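Local structure of amino Transferase (Eubacterium rectale, 3ELE) at residues 45-56 against 298-309; 154-162 against 184-192. The protein probably transfers amino groups between amino acids and keto acids, using bound pyridoxal-5'-phosphate, as a member of the class I and II aminotransferases. All blocks are in the same frame, centred on the assembly; numbering follows the deposited sequence.

Contact 1. Residues 45-56 against 298-309. With EDO (1,2-ethanediol), chain F.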
loop_
_atom_site.group_PDB
_atom_site.type_symbol
_atom_site.label_atom_id
_atom_site.label_comp_id
_atom_site.label_asym_id
_atom_site.label_seq_id
_atom_site.Cartn_x
_atom_site.Cartn_y
_atom_site.Cartn_z
ATOM N N PRO A 45 0.865 2.215 19.513
ATOM C CA PRO A 45 1.821 1.423 20.283
ATOM C C PRO A 45 2.828 2.305 21.045
ATOM O O PRO A 45 3.420 3.212 20.462
ATOM C CB PRO A 45 2.524 0.585 19.206
ATOM C CG PRO A 45 1.467 0.334 18.215
ATOM C CD PRO A 45 0.649 1.615 18.176
ATOM N N SER A 46 2.943 2.061 22.347
ATOM C CA SER A 46 3.810 2.818 23.233
ATOM C C SER A 46 5.024 2.058 23.787
ATOM O O SER A 46 5.878 2.691 24.410
ATOM C CB SER A 46 2.964 3.377 24.374
ATOM O OG SER A 46 2.299 2.337 25.047
ATOM N N ILE A 47 5.105 0.733 23.595
ATOM C CA ILE A 47 6.274 -0.071 24.059
ATOM C C ILE A 47 7.237 -0.242 22.870
ATOM O O ILE A 47 6.763 -0.358 21.726
ATOM C CB ILE A 47 5.880 -1.451 24.694
ATOM C CG1 ILE A 47 5.260 -2.438 23.659
ATOM C CG2 ILE A 47 4.939 -1.226 25.903
ATOM C CD1 ILE A 47 4.830 -3.808 24.258
ATOM N N PRO A 48 8.573 -0.218 23.113
ATOM C CA PRO A 48 9.498 -0.396 21.999
ATOM C C PRO A 48 9.503 -1.830 21.467
ATOM O O PRO A 48 9.177 -2.774 22.203
ATOM C CB PRO A 48 10.853 -0.061 22.618
ATOM C CG PRO A 48 10.709 -0.423 24.000
ATOM C CD PRO A 48 9.314 -0.027 24.373
ATOM N N ALA A 49 9.869 -1.975 20.190
ATOM C CA ALA A 49 9.985 -3.280 19.545
ATOM C C ALA A 49 10.997 -4.120 20.335
ATOM O O ALA A 49 11.906 -3.548 20.957
ATOM C CB ALA A 49 10.473 -3.123 18.079
ATOM N N PRO A 50 10.859 -5.462 20.322
ATOM C CA PRO A 50 11.890 -6.284 20.971
ATOM C C PRO A 50 13.220 -6.081 20.233
ATOM O O PRO A 50 13.220 -5.831 19.014
ATOM C CB PRO A 50 11.373 -7.720 20.764
ATOM C CG PRO A 50 10.528 -7.618 19.586
ATOM C CD PRO A 50 9.838 -6.316 19.695
ATOM N N GLN A 51 14.329 -6.219 20.947
ATOM C CA GLN A 51 15.647 -5.936 20.371
ATOM C C GLN A 51 16.000 -6.742 19.106
ATOM O O GLN A 51 16.757 -6.252 18.280
ATOM C CB GLN A 51 16.754 -6.015 21.444
ATOM C CG GLN A 51 18.074 -5.326 21.047
ATOM C CD GLN A 51 17.900 -3.851 20.643
ATOM O OE1 GLN A 51 17.303 -3.054 21.372
ATOM N NE2 GLN A 51 18.411 -3.499 19.471
ATOM N N ILE A 52 15.412 -7.933 18.935
ATOM C CA ILE A 52 15.610 -8.766 17.730
ATOM C C ILE A 52 15.256 -8.031 16.402
ATOM O O ILE A 52 15.891 -8.286 15.398
ATOM C CB ILE A 52 14.868 -10.143 17.863
ATOM C CG1 ILE A 52 15.242 -11.140 16.745
ATOM C CG2 ILE A 52 13.344 -9.941 17.915
ATOM C CD1 ILE A 52 16.700 -11.431 16.603
ATOM N N VAL A 53 14.290 -7.100 16.434
ATOM C CA VAL A 53 13.896 -6.286 15.269
ATOM C C VAL A 53 15.071 -5.430 14.767
ATOM O O VAL A 53 15.547 -5.647 13.653
ATOM C CB VAL A 53 12.636 -5.402 15.572
ATOM C CG1 VAL A 53 12.338 -4.402 14.418
ATOM C CG2 VAL A 53 11.420 -6.294 15.842
ATOM N N ASN A 54 15.537 -4.496 15.601
ATOM C CA ASN A 54 16.656 -3.597 15.258
ATOM C C ASN A 54 17.967 -4.346 14.990
ATOM O O ASN A 54 18.685 -4.000 14.047
ATOM C CB ASN A 54 16.835 -2.492 16.321
ATOM C CG ASN A 54 15.770 -1.379 16.233
ATOM O OD1 ASN A 54 14.941 -1.313 15.304
ATOM N ND2 ASN A 54 15.802 -0.490 17.211
ATOM N N ASP A 55 18.258 -5.369 15.808
ATOM C CA ASP A 55 19.406 -6.261 15.594
ATOM C C ASP A 55 19.347 -6.948 14.221
ATOM O O ASP A 55 20.345 -6.962 13.502
ATOM C CB ASP A 55 19.508 -7.340 16.691
ATOM C CG ASP A 55 19.957 -6.798 18.030
ATOM O OD1 ASP A 55 20.325 -5.600 18.153
ATOM O OD2 ASP A 55 19.947 -7.608 18.984
ATOM N N THR A 56 18.182 -7.479 13.854
ATOM C CA THR A 56 18.013 -8.146 12.545
ATOM C C THR A 56 18.121 -7.156 11.385
ATOM O O THR A 56 18.767 -7.475 10.388
ATOM C CB THR A 56 16.682 -8.926 12.411
ATOM O OG1 THR A 56 16.579 -9.920 13.441
ATOM C CG2 THR A 56 16.614 -9.627 11.045
ATOM N N LYS A 298 13.099 -14.049 11.114
ATOM C CA LYS A 298 13.792 -14.224 12.390
ATOM C C LYS A 298 13.067 -13.716 13.661
ATOM O O LYS A 298 13.634 -13.822 14.762
ATOM C CB LYS A 298 15.190 -13.582 12.285
ATOM C CG LYS A 298 15.961 -14.090 11.055
ATOM C CD LYS A 298 17.465 -14.052 11.211
ATOM C CE LYS A 298 18.169 -14.718 10.010
ATOM N NZ LYS A 298 17.809 -16.174 9.827
ATOM N N CYS A 299 11.826 -13.231 13.512
ATOM C CA CYS A 299 11.024 -12.640 14.600
ATOM C C CYS A 299 9.697 -13.339 14.892
ATOM O O CYS A 299 8.803 -12.753 15.515
ATOM C CB CYS A 299 10.756 -11.173 14.258
ATOM S SG CYS A 299 12.255 -10.242 14.152
ATOM N N GLN A 300 9.578 -14.601 14.486
ATOM C CA GLN A 300 8.351 -15.374 14.699
ATOM C C GLN A 300 8.277 -15.712 16.178
ATOM O O GLN A 300 9.225 -16.250 16.713
ATOM C CB GLN A 300 8.361 -16.650 13.852
ATOM C CG GLN A 300 8.379 -16.383 12.360
ATOM C CD GLN A 300 7.165 -15.616 11.930
ATOM O OE1 GLN A 300 6.037 -16.004 12.245
ATOM N NE2 GLN A 300 7.380 -14.477 11.281
ATOM N N GLY A 301 7.177 -15.340 16.832
ATOM C CA GLY A 301 6.988 -15.551 18.269
ATOM C C GLY A 301 7.409 -14.352 19.107
ATOM O O GLY A 301 6.907 -14.190 20.216
ATOM N N ALA A 302 8.304 -13.507 18.581
ATOM C CA ALA A 302 8.819 -12.349 19.297
ATOM C C ALA A 302 7.748 -11.286 19.497
ATOM O O ALA A 302 6.917 -11.039 18.607
ATOM C CB ALA A 302 10.011 -11.742 18.559
ATOM N N THR A 303 7.744 -10.700 20.690
ATOM C CA THR A 303 6.850 -9.600 21.026
ATOM C C THR A 303 7.576 -8.624 21.944
ATOM O O THR A 303 8.586 -8.984 22.572
ATOM C CB THR A 303 5.559 -10.072 21.765
ATOM O OG1 THR A 303 5.923 -10.744 22.975
ATOM C CG2 THR A 303 4.705 -11.008 20.905
ATOM N N GLY A 304 7.049 -7.402 22.031
ATOM C CA GLY A 304 7.549 -6.416 22.999
ATOM C C GLY A 304 7.127 -6.825 24.412
ATOM O O GLY A 304 6.532 -7.888 24.598
ATOM N N ASP A 305 7.443 -5.987 25.403
ATOM C CA ASP A 305 7.074 -6.237 26.808
ATOM C C ASP A 305 5.552 -6.022 27.013
ATOM O O ASP A 305 5.107 -4.949 27.458
ATOM C CB ASP A 305 7.902 -5.342 27.758
ATOM C CG ASP A 305 7.708 -5.685 29.246
ATOM O OD1 ASP A 305 7.078 -6.713 29.594
ATOM O OD2 ASP A 305 8.235 -4.913 30.079
ATOM N N ILE A 306 4.779 -7.071 26.709
ATOM C CA ILE A 306 3.299 -7.054 26.810
ATOM C C ILE A 306 2.820 -6.789 28.259
ATOM O O ILE A 306 1.745 -6.221 28.455
ATOM C CB ILE A 306 2.636 -8.382 26.246
ATOM C CG1 ILE A 306 3.053 -8.675 24.790
ATOM C CG2 ILE A 306 1.070 -8.338 26.325
ATOM C CD1 ILE A 306 2.727 -7.570 23.797
ATOM N N ASN A 307 3.626 -7.170 29.259
ATOM C CA ASN A 307 3.289 -6.941 30.684
ATOM C C ASN A 307 3.270 -5.437 31.096
ATOM O O ASN A 307 2.665 -5.074 32.116
ATOM C CB ASN A 307 4.221 -7.747 31.598
ATOM C CG ASN A 307 3.664 -7.916 32.997
ATOM O OD1 ASN A 307 4.051 -7.193 33.912
ATOM N ND2 ASN A 307 2.719 -8.837 33.160
ATOM N N ALA A 308 3.939 -4.579 30.315
ATOM C CA ALA A 308 3.867 -3.122 30.508
ATOM C C ALA A 308 2.424 -2.634 30.284
ATOM O O ALA A 308 1.943 -1.760 31.008
ATOM C CB ALA A 308 4.812 -2.390 29.569
ATOM N N TYR A 309 1.747 -3.203 29.281
ATOM C CA TYR A 309 0.353 -2.872 29.010
ATOM C C TYR A 309 -0.611 -3.419 30.076
ATOM O O TYR A 309 -1.628 -2.762 30.391
ATOM C CB TYR A 309 -0.094 -3.401 27.634
ATOM C CG TYR A 309 0.541 -2.771 26.394
ATOM C CD1 TYR A 309 0.655 -1.382 26.260
ATOM C CD2 TYR A 309 0.906 -3.566 25.292
ATOM C CE1 TYR A 309 1.178 -0.801 25.098
ATOM C CE2 TYR A 309 1.416 -2.987 24.100
ATOM C CZ TYR A 309 1.552 -1.605 24.014
ATOM O OH TYR A 309 2.051 -1.021 22.869
HETATM C C1 EDO F . 3.927 -13.273 15.894
HETATM O O1 EDO F . 5.187 -13.737 15.401
HETATM C C2 EDO F . 3.907 -13.543 17.386
HETATM O O2 EDO F . 4.688 -12.558 18.062
HETATM O O HOH W 1 8.722 -3.784 24.492
#

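Contact 2. Residues 154-162 against 184-192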
loop_
_atom_site.group_PDB
_atom_site.type_symbol
_atom_site.label_atom_id
_atom_site.label_comp_id
_atom_site.label_asym_id
_atom_site.label_seq_id
_atom_site.Cartn_x
_atom_site.Cartn_y
_atom_site.Cartn_z
ATOM N N ASP A 154 -23.417 -6.123 22.733
ATOM C CA ASP A 154 -23.727 -6.927 23.899
ATOM C C ASP A 154 -23.002 -6.133 24.983
ATOM O O ASP A 154 -21.814 -6.324 25.211
ATOM C CB ASP A 154 -23.143 -8.337 23.775
ATOM C CG ASP A 154 -23.068 -9.076 25.096
ATOM O OD1 ASP A 154 -23.857 -8.764 26.011
ATOM O OD2 ASP A 154 -22.188 -9.963 25.226
ATOM N N THR A 155 -23.715 -5.227 25.636
ATOM C CA THR A 155 -23.117 -4.422 26.720
ATOM C C THR A 155 -23.009 -5.183 28.058
ATOM O O THR A 155 -22.388 -4.673 28.989
ATOM C CB THR A 155 -23.864 -3.079 26.898
ATOM O OG1 THR A 155 -25.265 -3.336 26.997
ATOM C CG2 THR A 155 -23.597 -2.143 25.685
ATOM N N GLU A 156 -23.592 -6.390 28.149
ATOM C CA GLU A 156 -23.516 -7.220 29.354
ATOM C C GLU A 156 -22.120 -7.848 29.444
ATOM O O GLU A 156 -21.414 -7.617 30.415
ATOM C CB GLU A 156 -24.641 -8.280 29.382
ATOM C CG GLU A 156 -26.065 -7.667 29.400
ATOM C CD GLU A 156 -27.221 -8.692 29.327
ATOM O OE1 GLU A 156 -27.068 -9.802 28.751
ATOM O OE2 GLU A 156 -28.325 -8.357 29.826
ATOM N N HIS A 157 -21.714 -8.583 28.406
ATOM C CA HIS A 157 -20.397 -9.286 28.359
ATOM C C HIS A 157 -19.432 -8.913 27.211
ATOM O O HIS A 157 -18.294 -9.373 27.227
ATOM C CB HIS A 157 -20.646 -10.805 28.301
ATOM C CG HIS A 157 -21.415 -11.336 29.468
ATOM N ND1 HIS A 157 -20.838 -11.551 30.703
ATOM C CD2 HIS A 157 -22.717 -11.694 29.591
ATOM C CE1 HIS A 157 -21.752 -12.017 31.536
ATOM N NE2 HIS A 157 -22.901 -12.110 30.887
ATOM N N PHE A 158 -19.864 -8.077 26.258
ATOM C CA PHE A 158 -19.072 -7.695 25.068
ATOM C C PHE A 158 -18.606 -8.886 24.212
ATOM O O PHE A 158 -17.458 -8.939 23.746
ATOM C CB PHE A 158 -17.972 -6.690 25.411
ATOM C CG PHE A 158 -18.514 -5.365 25.850
ATOM C CD1 PHE A 158 -19.001 -4.456 24.902
ATOM C CD2 PHE A 158 -18.598 -5.040 27.207
ATOM C CE1 PHE A 158 -19.538 -3.211 25.308
ATOM C CE2 PHE A 158 -19.139 -3.806 27.618
ATOM C CZ PHE A 158 -19.606 -2.893 26.666
ATOM N N GLN A 159 -19.544 -9.831 24.040
ATOM C CA GLN A 159 -19.393 -10.983 23.174
ATOM C C GLN A 159 -20.291 -10.636 21.961
ATOM O O GLN A 159 -20.205 -9.509 21.450
ATOM C CB GLN A 159 -19.753 -12.282 23.914
ATOM C CG GLN A 159 -18.835 -12.610 25.104
ATOM C CD GLN A 159 -17.431 -13.090 24.699
ATOM O OE1 GLN A 159 -17.269 -14.013 23.867
ATOM N NE2 GLN A 159 -16.411 -12.512 25.339
ATOM N N ILE A 160 -21.147 -11.545 21.511
ATOM C CA ILE A 160 -22.008 -11.293 20.351
ATOM C C ILE A 160 -23.447 -11.546 20.744
ATOM O O ILE A 160 -23.738 -12.534 21.393
ATOM C CB ILE A 160 -21.622 -12.204 19.158
ATOM C CG1 ILE A 160 -20.151 -11.941 18.744
ATOM C CG2 ILE A 160 -22.590 -11.995 17.976
ATOM C CD1 ILE A 160 -19.657 -12.747 17.535
ATOM N N ASP A 161 -24.332 -10.621 20.362
ATOM C CA ASP A 161 -25.780 -10.806 20.509
ATOM C C ASP A 161 -26.149 -11.605 19.255
ATOM O O ASP A 161 -26.380 -11.026 18.183
ATOM C CB ASP A 161 -26.489 -9.447 20.575
ATOM C CG ASP A 161 -28.004 -9.554 20.647
ATOM O OD1 ASP A 161 -28.618 -10.592 20.269
ATOM O OD2 ASP A 161 -28.596 -8.535 21.030
ATOM N N PHE A 162 -26.189 -12.931 19.391
ATOM C CA PHE A 162 -26.489 -13.827 18.257
ATOM C C PHE A 162 -27.866 -13.669 17.636
ATOM O O PHE A 162 -28.003 -13.900 16.435
ATOM C CB PHE A 162 -26.197 -15.292 18.598
ATOM C CG PHE A 162 -24.734 -15.568 18.788
ATOM C CD1 PHE A 162 -23.864 -15.563 17.682
ATOM C CD2 PHE A 162 -24.206 -15.771 20.067
ATOM C CE1 PHE A 162 -22.499 -15.785 17.840
ATOM C CE2 PHE A 162 -22.837 -15.992 20.238
ATOM C CZ PHE A 162 -21.982 -16.005 19.126
ATOM N N PRO A 184 -12.802 -1.111 20.115
ATOM C CA PRO A 184 -12.416 -0.430 21.365
ATOM C C PRO A 184 -12.644 -1.069 22.749
ATOM O O PRO A 184 -12.152 -0.507 23.745
ATOM C CB PRO A 184 -13.287 0.810 21.278
ATOM C CG PRO A 184 -14.532 0.292 20.846
ATOM C CD PRO A 184 -14.230 -0.867 19.882
ATOM N N SER A 185 -13.357 -2.192 22.821
ATOM C CA SER A 185 -13.757 -2.748 24.115
ATOM C C SER A 185 -12.715 -3.499 24.916
ATOM O O SER A 185 -12.868 -3.642 26.128
ATOM C CB SER A 185 -14.959 -3.674 23.955
ATOM O OG SER A 185 -14.571 -4.887 23.345
ATOM N N GLY A 186 -11.692 -4.016 24.241
ATOM C CA GLY A 186 -10.713 -4.898 24.864
ATOM C C GLY A 186 -11.251 -6.300 25.178
ATOM O O GLY A 186 -10.602 -7.068 25.887
ATOM N N THR A 187 -12.427 -6.653 24.633
ATOM C CA THR A 187 -13.021 -7.958 24.839
ATOM C C THR A 187 -12.241 -9.015 24.046
ATOM O O THR A 187 -11.471 -8.679 23.141
ATOM C CB THR A 187 -14.509 -7.994 24.407
ATOM O OG1 THR A 187 -15.128 -9.161 24.961
ATOM C CG2 THR A 187 -14.659 -7.972 22.857
ATOM N N VAL A 188 -12.407 -10.272 24.445
ATOM C CA VAL A 188 -11.810 -11.412 23.758
ATOM C C VAL A 188 -12.918 -12.429 23.605
ATOM O O VAL A 188 -13.491 -12.857 24.609
ATOM C CB VAL A 188 -10.622 -12.028 24.510
ATOM C CG1 VAL A 188 -10.157 -13.333 23.818
ATOM C CG2 VAL A 188 -9.480 -11.060 24.583
ATOM N N TYR A 189 -13.235 -12.811 22.373
ATOM C CA TYR A 189 -14.288 -13.813 22.143
ATOM C C TYR A 189 -13.837 -15.204 22.588
ATOM O O TYR A 189 -12.740 -15.660 22.233
ATOM C CB TYR A 189 -14.786 -13.852 20.697
ATOM C CG TYR A 189 -15.410 -12.563 20.163
ATOM C CD1 TYR A 189 -16.198 -11.724 20.973
ATOM C CD2 TYR A 189 -15.279 -12.217 18.812
ATOM C CE1 TYR A 189 -16.789 -10.553 20.462
ATOM C CE2 TYR A 189 -15.872 -11.053 18.301
ATOM C CZ TYR A 189 -16.624 -10.227 19.130
ATOM O OH TYR A 189 -17.196 -9.083 18.623
ATOM N N SER A 190 -14.663 -15.837 23.424
ATOM C CA SER A 190 -14.403 -17.175 23.949
ATOM C C SER A 190 -14.592 -18.215 22.862
ATOM O O SER A 190 -15.237 -17.944 21.842
ATOM C CB SER A 190 -15.388 -17.497 25.082
ATOM O OG SER A 190 -16.730 -17.477 24.592
ATOM N N GLU A 191 -14.073 -19.416 23.110
ATOM C CA GLU A 191 -14.265 -20.553 22.203
ATOM C C GLU A 191 -15.754 -20.764 21.933
ATOM O O GLU A 191 -16.148 -21.017 20.784
ATOM C CB GLU A 191 -13.676 -21.841 22.788
ATOM C CG GLU A 191 -13.655 -22.987 21.799
ATOM C CD GLU A 191 -13.137 -24.299 22.364
ATOM O OE1 GLU A 191 -13.467 -24.648 23.529
ATOM O OE2 GLU A 191 -12.450 -25.011 21.597
ATOM N N GLU A 192 -16.566 -20.653 22.986
ATOM C CA GLU A 192 -18.012 -20.817 22.883
ATOM C C GLU A 192 -18.611 -19.796 21.899
ATOM O O GLU A 192 -19.402 -20.169 21.035
ATOM C CB GLU A 192 -18.665 -20.740 24.272
ATOM C CG GLU A 192 -20.169 -20.973 24.293
ATOM C CD GLU A 192 -20.756 -20.958 25.700
ATOM O OE1 GLU A 192 -20.061 -21.336 26.674
ATOM O OE2 GLU A 192 -21.939 -20.580 25.827
HETATM O O HOH W 2 -18.218 -7.607 20.656
#

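Contact 1. Residues 45-56 against 298-309
P50 and G304 bring the two backbones together, with CA of P50 4.8 Å from CA of G304, and from there 45-56 and 298-309 run in opposite senses, I52 facing C299 and T56 facing K298. I47 does most of the gripping. Its CG1 lies between the backbone N and the carbonyl carbon (chi1 67°), which puts both branches against Y309: CG2 sits over one ring face in a CH-pi contact, 4.1 Å from the Y309 centroid, while CD1 stays on the same side, out over the rim, 3.5 Å from Y309 CE2. CD1 also lies 3.8 Å from G304 C. At the edge of the same ring, S46 OG comes within 3.3 Å of Y309 CE1, and S46 N gives Y309 OH a long hydrogen bond of 3.3 Å. P50 lays its ring on the backbone of T303 and G304, and I52 CG2 touches A302 CB at 3.8 Å and also meets C299 SG. A water links P48 O to D305 N. P48 and A49 pack on V67 and S66 of the second subunit. Apolar fit thus carries the contact, with a single direct hydrogen bond and one water bridge: it is packing that joins the loop and start of helix 51-63, beside the second subunit, to the loop and start of helix 306-323.

Contact 2. Residues 154-162 against 184-192
Q159 reaches V188 and S190 by folding back on itself: CG stands anti to the carbonyl carbon (chi1 -63°) and the chain bends again at chi2 (-73°), so the amide arrives at 184-192 although CB points away from it. T187 answers with OG1 swung opposite its own N (chi1 -164°), toward F158. The amide of Q159 works as a two-ended clamp: NE2 gives a hydrogen bond to V188 O at 3.0 Å, and OE1 accepts from S190 N at 3.2 Å and also bonds T193 OG1. T187 OG1 donates to F158 O at 2.6 Å, coming from above the carbonyl plane. An alanine in place of Q159 would probably leave V188 O and the N-cap residue S190 without these bonds and open a gap between the two loops. D154 is the second shell, its OD2 holding Q159 N at 2.9 Å. I160 CG1 lies over one face of Y189, 4.2 Å from the ring centroid, while F158 O meets the ring edge. A water in the ring plane lies 2.7 Å from Y189 OH and probably also serves Q159 O. The segment 184-192 opens with a cis proline just after the cofactor-pocket residue N183. I160 and Y189 rest on I130 of strand 126-130, S190 starts helix 191-208, and F158 packs edge-to-face on W370 and meets F337, both in the antiparallel sheet.

In the fold
Contact 2 is the more deeply buried of the two; contact 1 is only partly so and borders the second subunit, whereas no other chain touches the segments of contact 2. The two share no helix or strand. In contact 1 each helix start packs on the loop before the other, helix 51-63 on the turn at 299-302 and helix 306-323 on the loop at 45-47, mostly through apolar surfaces. In contact 2 two loops that leave the seven-stranded sheet, leading to helices 162-167 and 191-208, are joined by hydrogen bonds that engage the carbonyls of the buried F158 and V188. The nearest atoms of the two contacts are about 11 Å apart, so they do not touch.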